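Local coordinates for protein 3,6-diketocamphane 1,6 monooxygenase (PDB 4UWM) that uses reduced flavin mononucleotide and molecular oxygen to turn a camphor-derived diketone into a lactone, a Baeyer-Villiger step in the bacterial breakdown of (-)-camphor, at residues A[90-95]-A[103-108]; A[78-83]-A[144-149]; A[218-223]-A[235-240]. One frame throughout, in Å; residues are numbered along the deposited sequence. Where two conformers were deposited one is given.

Interaction 1: A[90-95]-A[103-108]; sequences TMIGWL and YFLGIG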
loop_
_atom_site.group_PDB
_atom_site.type_symbol
_atom_site.label_atom_id
_atom_site.label_comp_id
_atom_site.label_asym_id
_atom_site.label_seq_id
_atom_site.Cartn_x
_atom_site.Cartn_y
_atom_site.Cartn_z
ATOM N N THR A 90 -2.781 -3.928 -10.724
ATOM C CA THR A 90 -4.049 -3.410 -10.196
ATOM C C THR A 90 -3.801 -2.246 -9.204
ATOM O O THR A 90 -4.481 -1.224 -9.269
ATOM C CB THR A 90 -4.848 -4.538 -9.480
ATOM O OG1 THR A 90 -5.053 -5.631 -10.388
ATOM C CG2 THR A 90 -6.217 -4.040 -8.964
ATOM N N MET A 91 -2.833 -2.430 -8.312
ATOM C CA MET A 91 -2.487 -1.400 -7.306
ATOM C C MET A 91 -1.983 -0.137 -8.002
ATOM O O MET A 91 -2.403 0.973 -7.666
ATOM C CB MET A 91 -1.443 -1.920 -6.307
ATOM C CG MET A 91 -1.045 -0.889 -5.218
ATOM S SD MET A 91 0.355 0.114 -5.706
ATOM C CE MET A 91 1.711 -1.034 -5.559
ATOM N N ILE A 92 -1.092 -0.304 -8.970
ATOM C CA ILE A 92 -0.546 0.839 -9.729
ATOM C C ILE A 92 -1.663 1.635 -10.420
ATOM O O ILE A 92 -1.707 2.861 -10.341
ATOM C CB ILE A 92 0.489 0.349 -10.763
ATOM C CG1 ILE A 92 1.751 -0.148 -10.055
ATOM C CG2 ILE A 92 0.826 1.455 -11.774
ATOM C CD1 ILE A 92 2.697 -0.961 -10.918
ATOM N N GLY A 93 -2.562 0.934 -11.113
ATOM C CA GLY A 93 -3.683 1.616 -11.770
ATOM C C GLY A 93 -4.597 2.359 -10.801
ATOM O O GLY A 93 -5.039 3.488 -11.064
ATOM N N TRP A 94 -4.886 1.738 -9.661
ATOM C CA TRP A 94 -5.811 2.333 -8.728
ATOM C C TRP A 94 -5.163 3.569 -8.080
ATOM O O TRP A 94 -5.812 4.589 -7.907
ATOM C CB TRP A 94 -6.198 1.317 -7.618
ATOM C CG TRP A 94 -7.307 1.803 -6.712
ATOM C CD1 TRP A 94 -8.498 2.359 -7.101
ATOM C CD2 TRP A 94 -7.340 1.763 -5.267
ATOM N NE1 TRP A 94 -9.264 2.665 -6.006
ATOM C CE2 TRP A 94 -8.582 2.315 -4.865
ATOM C CE3 TRP A 94 -6.430 1.335 -4.279
ATOM C CZ2 TRP A 94 -8.952 2.436 -3.522
ATOM C CZ3 TRP A 94 -6.805 1.450 -2.925
ATOM C CH2 TRP A 94 -8.051 1.988 -2.561
ATOM N N LEU A 95 -3.892 3.440 -7.726
ATOM C CA LEU A 95 -3.154 4.549 -7.082
ATOM C C LEU A 95 -2.988 5.714 -8.075
ATOM O O LEU A 95 -3.169 6.864 -7.697
ATOM C CB LEU A 95 -1.807 4.054 -6.556
ATOM C CG LEU A 95 -0.942 5.099 -5.793
ATOM C CD1 LEU A 95 -1.769 5.803 -4.728
ATOM C CD2 LEU A 95 0.292 4.418 -5.180
ATOM N N TYR A 103 1.453 10.728 -11.209
ATOM C CA TYR A 103 2.062 9.449 -10.869
ATOM C C TYR A 103 2.907 9.012 -12.032
ATOM O O TYR A 103 2.532 9.242 -13.171
ATOM C CB TYR A 103 0.935 8.414 -10.573
ATOM C CG TYR A 103 1.453 7.037 -10.297
ATOM C CD1 TYR A 103 1.681 6.141 -11.340
ATOM C CD2 TYR A 103 1.741 6.629 -8.992
ATOM C CE1 TYR A 103 2.198 4.889 -11.102
ATOM C CE2 TYR A 103 2.257 5.364 -8.737
ATOM C CZ TYR A 103 2.469 4.499 -9.798
ATOM O OH TYR A 103 2.995 3.247 -9.580
ATOM N N PHE A 104 4.060 8.406 -11.764
ATOM C CA PHE A 104 4.720 7.592 -12.774
ATOM C C PHE A 104 5.384 6.412 -12.104
ATOM O O PHE A 104 5.489 6.378 -10.877
ATOM C CB PHE A 104 5.660 8.394 -13.720
ATOM C CG PHE A 104 6.812 9.087 -13.037
ATOM C CD1 PHE A 104 6.615 10.285 -12.354
ATOM C CD2 PHE A 104 8.106 8.554 -13.117
ATOM C CE1 PHE A 104 7.679 10.932 -11.735
ATOM C CE2 PHE A 104 9.173 9.194 -12.489
ATOM C CZ PHE A 104 8.949 10.393 -11.812
ATOM N N LEU A 105 5.817 5.443 -12.902
ATOM C CA LEU A 105 6.226 4.142 -12.389
ATOM C C LEU A 105 7.683 3.799 -12.661
ATOM O O LEU A 105 8.089 3.580 -13.815
ATOM C CB LEU A 105 5.300 3.048 -12.976
ATOM C CG LEU A 105 5.693 1.583 -12.783
ATOM C CD1 LEU A 105 5.585 1.174 -11.308
ATOM C CD2 LEU A 105 4.798 0.692 -13.667
ATOM N N GLY A 106 8.468 3.687 -11.591
ATOM C CA GLY A 106 9.809 3.131 -11.710
ATOM C C GLY A 106 9.752 1.628 -11.569
ATOM O O GLY A 106 9.105 1.119 -10.652
ATOM N N ILE A 107 10.426 0.911 -12.474
ATOM C CA ILE A 107 10.557 -0.560 -12.348
ATOM C C ILE A 107 12.010 -0.981 -12.252
ATOM O O ILE A 107 12.878 -0.288 -12.758
ATOM C CB ILE A 107 9.884 -1.305 -13.524
ATOM C CG1 ILE A 107 10.624 -1.017 -14.853
ATOM C CG2 ILE A 107 8.414 -0.930 -13.601
ATOM C CD1 ILE A 107 10.209 -1.929 -16.003
ATOM N N GLY A 108 12.291 -2.092 -11.581
ATOM C CA GLY A 108 13.650 -2.597 -11.529
ATOM C C GLY A 108 13.707 -4.024 -11.063
ATOM O O GLY A 108 12.684 -4.598 -10.697
#
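Ile92 meets two residues of 103-108 with two different branches, and apolar contact is the whole of the exchange between these segments. Its ethyl arm ends in CD1, which reaches Leu105 CD1 at 3.6 Å and lies almost as near to the other methyl of that leucine, CD2, at 3.8 Å. The isoleucine and leucine side chains cross at about a right angle, so a single methyl sits against the forked end of Leu105 rather than alongside it.

The second kind of contact is aliphatic against aromatic. With Ile92 CG1 beside the backbone N (chi1 -70°), the branch methyl Ile92 CG2 is left anti to that N and lies 3.8 Å from Tyr103 CE1. One helical turn on, Leu95 CD2 approaches the same ring at Tyr103 CE2, 4.2 Å away. Both methyls come to the ring obliquely. Across this contact Tyr103 OH meets carbon, 3.6 Å from Ile92 CG2, and no hydrogen bond joins the two segments.

The contact lies within one beta-alpha-beta unit of the TIM-barrel fold of the bacterial luciferase family, where helix 85-98 follows strand 72-79 and packs against the next strand, 105-108. Met150 and Trp154 of helix 139-155 also touch Ile92, while Pro75 and Pro196 lie against Tyr103.

With dispersion and the burial of apolar surface as the means of attachment, the joint between the helix and the strand with its lead-in residue Tyr103 depends on the fit of shapes and not on any directional bond between them.

Interaction 2: A[78-83]-A[144-149]; sequences HLLPHQ and RESLFI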
loop_
_atom_site.group_PDB
_atom_site.type_symbol
_atom_site.label_atom_id
_atom_site.label_comp_id
_atom_site.label_asym_id
_atom_site.label_seq_id
_atom_site.Cartn_x
_atom_site.Cartn_y
_atom_site.Cartn_z
ATOM N N HIS A 78 9.572 -0.027 -7.994
ATOM C CA HIS A 78 8.973 -1.326 -7.652
ATOM C C HIS A 78 9.844 -2.443 -8.204
ATOM O O HIS A 78 10.240 -2.411 -9.377
ATOM C CB HIS A 78 7.556 -1.446 -8.230
ATOM C CG HIS A 78 6.509 -0.722 -7.453
ATOM N ND1 HIS A 78 6.417 -0.792 -6.076
ATOM C CD2 HIS A 78 5.457 0.028 -7.864
ATOM C CE1 HIS A 78 5.366 -0.081 -5.677
ATOM N NE2 HIS A 78 4.782 0.444 -6.738
ATOM N N LEU A 79 10.165 -3.411 -7.364
ATOM C CA LEU A 79 11.003 -4.524 -7.776
ATOM C C LEU A 79 10.072 -5.637 -8.301
ATOM O O LEU A 79 9.492 -6.403 -7.539
ATOM C CB LEU A 79 11.897 -5.005 -6.625
ATOM C CG LEU A 79 12.762 -3.859 -6.038
ATOM C CD1 LEU A 79 13.682 -4.363 -4.948
ATOM C CD2 LEU A 79 13.585 -3.191 -7.153
ATOM N N LEU A 80 9.924 -5.676 -9.617
ATOM C CA LEU A 80 8.976 -6.613 -10.279
ATOM C C LEU A 80 9.129 -8.082 -9.944
ATOM O O LEU A 80 8.119 -8.778 -9.859
ATOM C CB LEU A 80 8.945 -6.388 -11.787
ATOM C CG LEU A 80 8.710 -4.962 -12.291
ATOM C CD1 LEU A 80 8.401 -4.977 -13.783
ATOM C CD2 LEU A 80 7.610 -4.237 -11.537
ATOM N N PRO A 81 10.371 -8.572 -9.724
ATOM C CA PRO A 81 10.495 -9.993 -9.358
ATOM C C PRO A 81 9.886 -10.388 -8.002
ATOM O O PRO A 81 9.735 -11.577 -7.716
ATOM C CB PRO A 81 12.007 -10.220 -9.354
ATOM C CG PRO A 81 12.565 -9.140 -10.229
ATOM C CD PRO A 81 11.695 -7.954 -9.932
ATOM N N HIS A 82 9.490 -9.405 -7.185
ATOM C CA HIS A 82 9.085 -9.682 -5.808
ATOM C C HIS A 82 7.549 -9.753 -5.579
ATOM O O HIS A 82 7.112 -9.966 -4.441
ATOM C CB HIS A 82 9.666 -8.599 -4.846
ATOM C CG HIS A 82 11.164 -8.579 -4.745
ATOM N ND1 HIS A 82 11.837 -7.611 -4.025
ATOM C CD2 HIS A 82 12.121 -9.378 -5.291
ATOM C CE1 HIS A 82 13.145 -7.829 -4.109
ATOM N NE2 HIS A 82 13.342 -8.895 -4.868
ATOM N N GLN A 83 6.744 -9.549 -6.631
ATOM C CA GLN A 83 5.278 -9.413 -6.538
ATOM C C GLN A 83 4.605 -10.170 -7.668
ATOM O O GLN A 83 5.176 -10.251 -8.771
ATOM C CB GLN A 83 4.852 -7.935 -6.723
ATOM C CG GLN A 83 5.526 -6.931 -5.815
ATOM C CD GLN A 83 4.704 -5.665 -5.615
ATOM O OE1 GLN A 83 5.247 -4.577 -5.395
ATOM N NE2 GLN A 83 3.392 -5.809 -5.667
ATOM N N ARG A 144 11.080 -8.595 -17.279
ATOM C CA ARG A 144 10.454 -8.613 -18.604
ATOM C C ARG A 144 9.066 -9.267 -18.605
ATOM O O ARG A 144 8.129 -8.742 -19.182
ATOM C CB ARG A 144 11.375 -9.338 -19.597
ATOM C CG ARG A 144 11.291 -8.843 -21.028
ATOM C CD ARG A 144 12.339 -9.525 -21.899
ATOM N NE ARG A 144 13.668 -9.531 -21.283
ATOM C CZ ARG A 144 14.336 -10.630 -20.941
ATOM N NH1 ARG A 144 13.813 -11.831 -21.158
ATOM N NH2 ARG A 144 15.535 -10.527 -20.389
ATOM N N GLU A 145 8.954 -10.428 -17.973
ATOM C CA GLU A 145 7.686 -11.158 -17.947
ATOM C C GLU A 145 6.653 -10.378 -17.142
ATOM O O GLU A 145 5.496 -10.289 -17.537
ATOM C CB GLU A 145 7.855 -12.583 -17.393
ATOM C CG GLU A 145 6.590 -13.452 -17.469
ATOM C CD GLU A 145 6.805 -14.854 -16.929
ATOM O OE1 GLU A 145 7.848 -15.455 -17.207
ATOM O OE2 GLU A 145 5.939 -15.374 -16.217
ATOM N N SER A 146 7.077 -9.803 -16.013
ATOM C CA SER A 146 6.131 -9.018 -15.208
ATOM C C SER A 146 5.588 -7.848 -16.017
ATOM O O SER A 146 4.384 -7.628 -16.086
ATOM C CB SER A 146 6.770 -8.517 -13.899
ATOM O OG SER A 146 5.947 -7.481 -13.365
ATOM N N LEU A 147 6.477 -7.092 -16.647
ATOM C CA LEU A 147 6.046 -5.925 -17.410
ATOM C C LEU A 147 5.125 -6.345 -18.568
ATOM O O LEU A 147 4.123 -5.690 -18.840
ATOM C CB LEU A 147 7.271 -5.179 -17.953
ATOM C CG LEU A 147 7.033 -3.961 -18.846
ATOM C CD1 LEU A 147 6.211 -2.889 -18.131
ATOM C CD2 LEU A 147 8.383 -3.418 -19.269
ATOM N N PHE A 148 5.475 -7.444 -19.229
ATOM C CA PHE A 148 4.630 -8.012 -20.303
ATOM C C PHE A 148 3.209 -8.210 -19.788
ATOM O O PHE A 148 2.260 -7.734 -20.408
ATOM C CB PHE A 148 5.223 -9.327 -20.813
ATOM C CG PHE A 148 4.329 -10.074 -21.781
ATOM C CD1 PHE A 148 4.257 -9.701 -23.118
ATOM C CD2 PHE A 148 3.570 -11.154 -21.347
ATOM C CE1 PHE A 148 3.451 -10.392 -24.011
ATOM C CE2 PHE A 148 2.749 -11.849 -22.234
ATOM C CZ PHE A 148 2.699 -11.468 -23.571
ATOM N N ILE A 149 3.076 -8.881 -18.635
ATOM C CA ILE A 149 1.769 -9.103 -17.983
ATOM C C ILE A 149 1.058 -7.817 -17.567
ATOM O O ILE A 149 -0.122 -7.626 -17.889
ATOM C CB ILE A 149 1.901 -10.076 -16.771
ATOM C CG1 ILE A 149 2.341 -11.459 -17.268
ATOM C CG2 ILE A 149 0.608 -10.146 -15.957
ATOM C CD1 ILE A 149 2.883 -12.407 -16.200
HETATM O O HOH W 1 5.683 -8.238 -10.655
#
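Leu80 lays its side chain over Ser146, covering both CB and OG of the serine. Its methyl CD1 comes to 3.5 Å from Ser146 OG, and Leu80 CB stands 3.7 Å from Ser146 CB. With chi1 at -52°, CG lies beside the backbone N and anti to the carbonyl carbon; from there CD1 extends past the serine to the next residue of the helix, 4.0 Å from Leu147 N and 4.3 Å from Leu147 CB.

Polar linkage is left to a water. It donates to Leu80 O at 2.6 Å and to Gln83 O at 2.8 Å, and it is also hydrogen-bonded to Ser146 OG, so one molecule ties two carbonyls of 78-83 to a hydroxyl on the helix. Ser146 OG thus has an aliphatic neighbour and a hydrogen-bonded one.

In the TIM-barrel fold of this luciferase-like enzyme, 78-83 is where strand 72-79 ends and the chain turns through a short 3-10 segment, with His82 N bonded to Leu79 O, before helix 85-98 begins. Helix 139-155 lies against this turn, and the side chain of Leu80 is about 10 Å from the bound flavin mononucleotide. An alanine in place of Leu80 would lose the methyls beside Ser146, including the CD1 that reaches Leu147, and would probably open a gap between the turn and the helix, leaving the Ser146 side chain and Leu147 CB without much of their apolar cover.

Further neighbours of Leu80 come from three later elements: Leu88 of helix 85-98, Ile107 of strand 105-108, and Val143 and Met150 of helix 139-155. His82 and Gln83 pack on Lys87 of the second subunit.

Interaction 3: A[218-223]-A[235-240]; sequences FKPVSI and EVYSEA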
loop_
_atom_site.group_PDB
_atom_site.type_symbol
_atom_site.label_atom_id
_atom_site.label_comp_id
_atom_site.label_asym_id
_atom_site.label_seq_id
_atom_site.Cartn_x
_atom_site.Cartn_y
_atom_site.Cartn_z
ATOM N N PHE A 218 11.250 4.585 -22.324
ATOM C CA PHE A 218 11.075 4.852 -20.882
ATOM C C PHE A 218 11.825 6.118 -20.449
ATOM O O PHE A 218 12.698 6.613 -21.168
ATOM C CB PHE A 218 11.556 3.651 -20.055
ATOM C CG PHE A 218 10.728 2.406 -20.236
ATOM C CD1 PHE A 218 9.420 2.477 -20.710
ATOM C CD2 PHE A 218 11.249 1.160 -19.887
ATOM C CE1 PHE A 218 8.659 1.333 -20.867
ATOM C CE2 PHE A 218 10.489 0.007 -20.043
ATOM C CZ PHE A 218 9.192 0.096 -20.520
ATOM N N LYS A 219 11.491 6.628 -19.265
ATOM C CA LYS A 219 12.187 7.758 -18.665
ATOM C C LYS A 219 13.498 7.280 -18.034
ATOM O O LYS A 219 13.486 6.368 -17.209
ATOM C CB LYS A 219 11.257 8.416 -17.641
ATOM C CG LYS A 219 11.876 9.499 -16.768
ATOM C CD LYS A 219 10.842 10.041 -15.780
ATOM C CE LYS A 219 11.409 11.137 -14.897
ATOM N NZ LYS A 219 11.669 12.383 -15.681
ATOM N N PRO A 220 14.653 7.874 -18.436
ATOM C CA PRO A 220 15.905 7.455 -17.817
ATOM C C PRO A 220 16.191 8.226 -16.501
ATOM O O PRO A 220 15.956 9.429 -16.413
ATOM C CB PRO A 220 16.943 7.792 -18.903
ATOM C CG PRO A 220 16.381 9.031 -19.546
ATOM C CD PRO A 220 14.877 8.851 -19.528
ATOM N N VAL A 221 16.686 7.521 -15.488
ATOM C CA VAL A 221 17.044 8.138 -14.202
ATOM C C VAL A 221 18.481 7.717 -13.925
ATOM O O VAL A 221 18.791 6.540 -13.919
ATOM C CB VAL A 221 16.105 7.679 -13.031
ATOM C CG1 VAL A 221 16.432 8.435 -11.743
ATOM C CG2 VAL A 221 14.647 7.893 -13.385
ATOM N N SER A 222 19.364 8.689 -13.707
ATOM C CA SER A 222 20.760 8.397 -13.429
ATOM C C SER A 222 21.141 8.919 -12.052
ATOM O O SER A 222 20.671 9.976 -11.632
ATOM C CB SER A 222 21.672 9.066 -14.477
ATOM O OG SER A 222 21.375 8.650 -15.806
ATOM N N ILE A 223 21.981 8.167 -11.356
ATOM C CA ILE A 223 22.604 8.649 -10.128
ATOM C C ILE A 223 23.942 9.275 -10.531
ATOM O O ILE A 223 24.770 8.618 -11.157
ATOM C CB ILE A 223 22.848 7.512 -9.109
ATOM C CG1 ILE A 223 21.609 6.603 -8.944
ATOM C CG2 ILE A 223 23.326 8.080 -7.777
ATOM C CD1 ILE A 223 20.390 7.228 -8.281
ATOM N N GLU A 235 24.548 8.750 -24.151
ATOM C CA GLU A 235 24.971 8.068 -25.379
ATOM C C GLU A 235 24.192 6.767 -25.577
ATOM O O GLU A 235 23.551 6.577 -26.610
ATOM C CB GLU A 235 26.470 7.733 -25.344
ATOM C CG GLU A 235 27.413 8.898 -25.592
ATOM C CD GLU A 235 28.874 8.489 -25.536
ATOM O OE1 GLU A 235 29.166 7.287 -25.387
ATOM O OE2 GLU A 235 29.739 9.374 -25.641
ATOM N N VAL A 236 24.250 5.881 -24.573
ATOM C CA VAL A 236 23.626 4.563 -24.646
ATOM C C VAL A 236 22.115 4.677 -24.831
ATOM O O VAL A 236 21.539 3.989 -25.674
ATOM C CB VAL A 236 23.995 3.681 -23.428
ATOM C CG1 VAL A 236 23.134 2.423 -23.389
ATOM C CG2 VAL A 236 25.475 3.306 -23.473
ATOM N N TYR A 237 21.489 5.572 -24.066
ATOM C CA TYR A 237 20.041 5.789 -24.134
ATOM C C TYR A 237 19.583 6.287 -25.494
ATOM O O TYR A 237 18.622 5.749 -26.048
ATOM C CB TYR A 237 19.587 6.807 -23.076
ATOM C CG TYR A 237 18.100 7.127 -23.096
ATOM C CD1 TYR A 237 17.166 6.283 -22.466
ATOM C CD2 TYR A 237 17.624 8.280 -23.711
ATOM C CE1 TYR A 237 15.807 6.585 -22.476
ATOM C CE2 TYR A 237 16.273 8.585 -23.720
ATOM C CZ TYR A 237 15.365 7.737 -23.098
ATOM O OH TYR A 237 14.011 8.046 -23.105
ATOM N N SER A 238 20.232 7.351 -25.984
ATOM C CA SER A 238 19.830 7.981 -27.244
ATOM C C SER A 238 20.027 7.045 -28.431
ATOM O O SER A 238 19.183 7.000 -29.319
ATOM C CB SER A 238 20.565 9.304 -27.461
ATOM O OG SER A 238 21.954 9.150 -27.228
ATOM N N GLU A 239 21.136 6.298 -28.427
ATOM C CA GLU A 239 21.421 5.362 -29.508
ATOM C C GLU A 239 20.352 4.263 -29.573
ATOM O O GLU A 239 19.863 3.935 -30.661
ATOM C CB GLU A 239 22.840 4.793 -29.371
ATOM C CG GLU A 239 23.929 5.785 -29.778
ATOM C CD GLU A 239 25.312 5.436 -29.242
ATOM O OE1 GLU A 239 25.558 4.255 -28.919
ATOM O OE2 GLU A 239 26.161 6.351 -29.145
ATOM N N ALA A 240 19.973 3.724 -28.412
ATOM C CA ALA A 240 18.887 2.741 -28.328
ATOM C C ALA A 240 17.564 3.352 -28.759
ATOM O O ALA A 240 16.829 2.748 -29.533
ATOM C CB ALA A 240 18.784 2.156 -26.927
#
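One face of the Tyr237 ring carries the Pro220 ring, while at the edge, near the plane of the phenol, lies the carbonyl oxygen of Phe218. Over the face, Pro220 CG stands 3.9 Å from the ring centroid and only 13° off the normal, a centred CH-pi contact. The proline's other ring carbons spread the overlap: Pro220 CB reaches Tyr237 CD1 at 3.9 Å, and Pro220 CD lies 3.8 Å from Tyr237 CZ. The two side chains cross at about a right angle.

The setting is a beta-alpha-beta unit of the TIM barrel, in which strand 219-223 leads into helix 227-244 and the chain then returns as strand 254-261. At the far end of the same strand Ile223 touches the bound flavin mononucleotide, so the strand that carries Pro220 also lends a residue to the cofactor pocket.

As a worked case of helix-to-strand packing, the contact joins a face and a polar group of one side chain to two positions with a single residue between them, the ring of Pro220 and the backbone of Phe218. Tyr237 has CG anti to its backbone N (chi1 178°), which carries the phenol across to Pro220 and to the residue just before the strand. Elsewhere around the ring, the Trp234 ring meets it, and Ala213 of helix 208-216 also touches Tyr237. Pro220, for its part, packs on Met210 of that helix.

The hydroxyl anchors the far end of the ring: Tyr237 OH donates to Phe218 O at 2.7 Å, with a C=O···O angle of 164°, nearly in line with the carbonyl.

Read from the N terminus, the chain enters interaction 2 first, at 78-83 where strand 72-79 ends, and completes it only at 144-149, some sixty residues later. Interaction 1 opens and closes within that long loop, bringing helix 85-98 onto strand 105-108 and so lying nested inside interaction 2. Interaction 3 follows in series, folding helix 227-244 back on strand 219-223. No loops cross. Strands 72-79 and 105-108 are neighbours in the parallel barrel sheet, and probable backbone hydrogen bonds join His78 to Gly106 and Gly108. Packing of Phe104 on Lys219 and of Leu147 on Phe218 links interactions 1 and 2 to interaction 3.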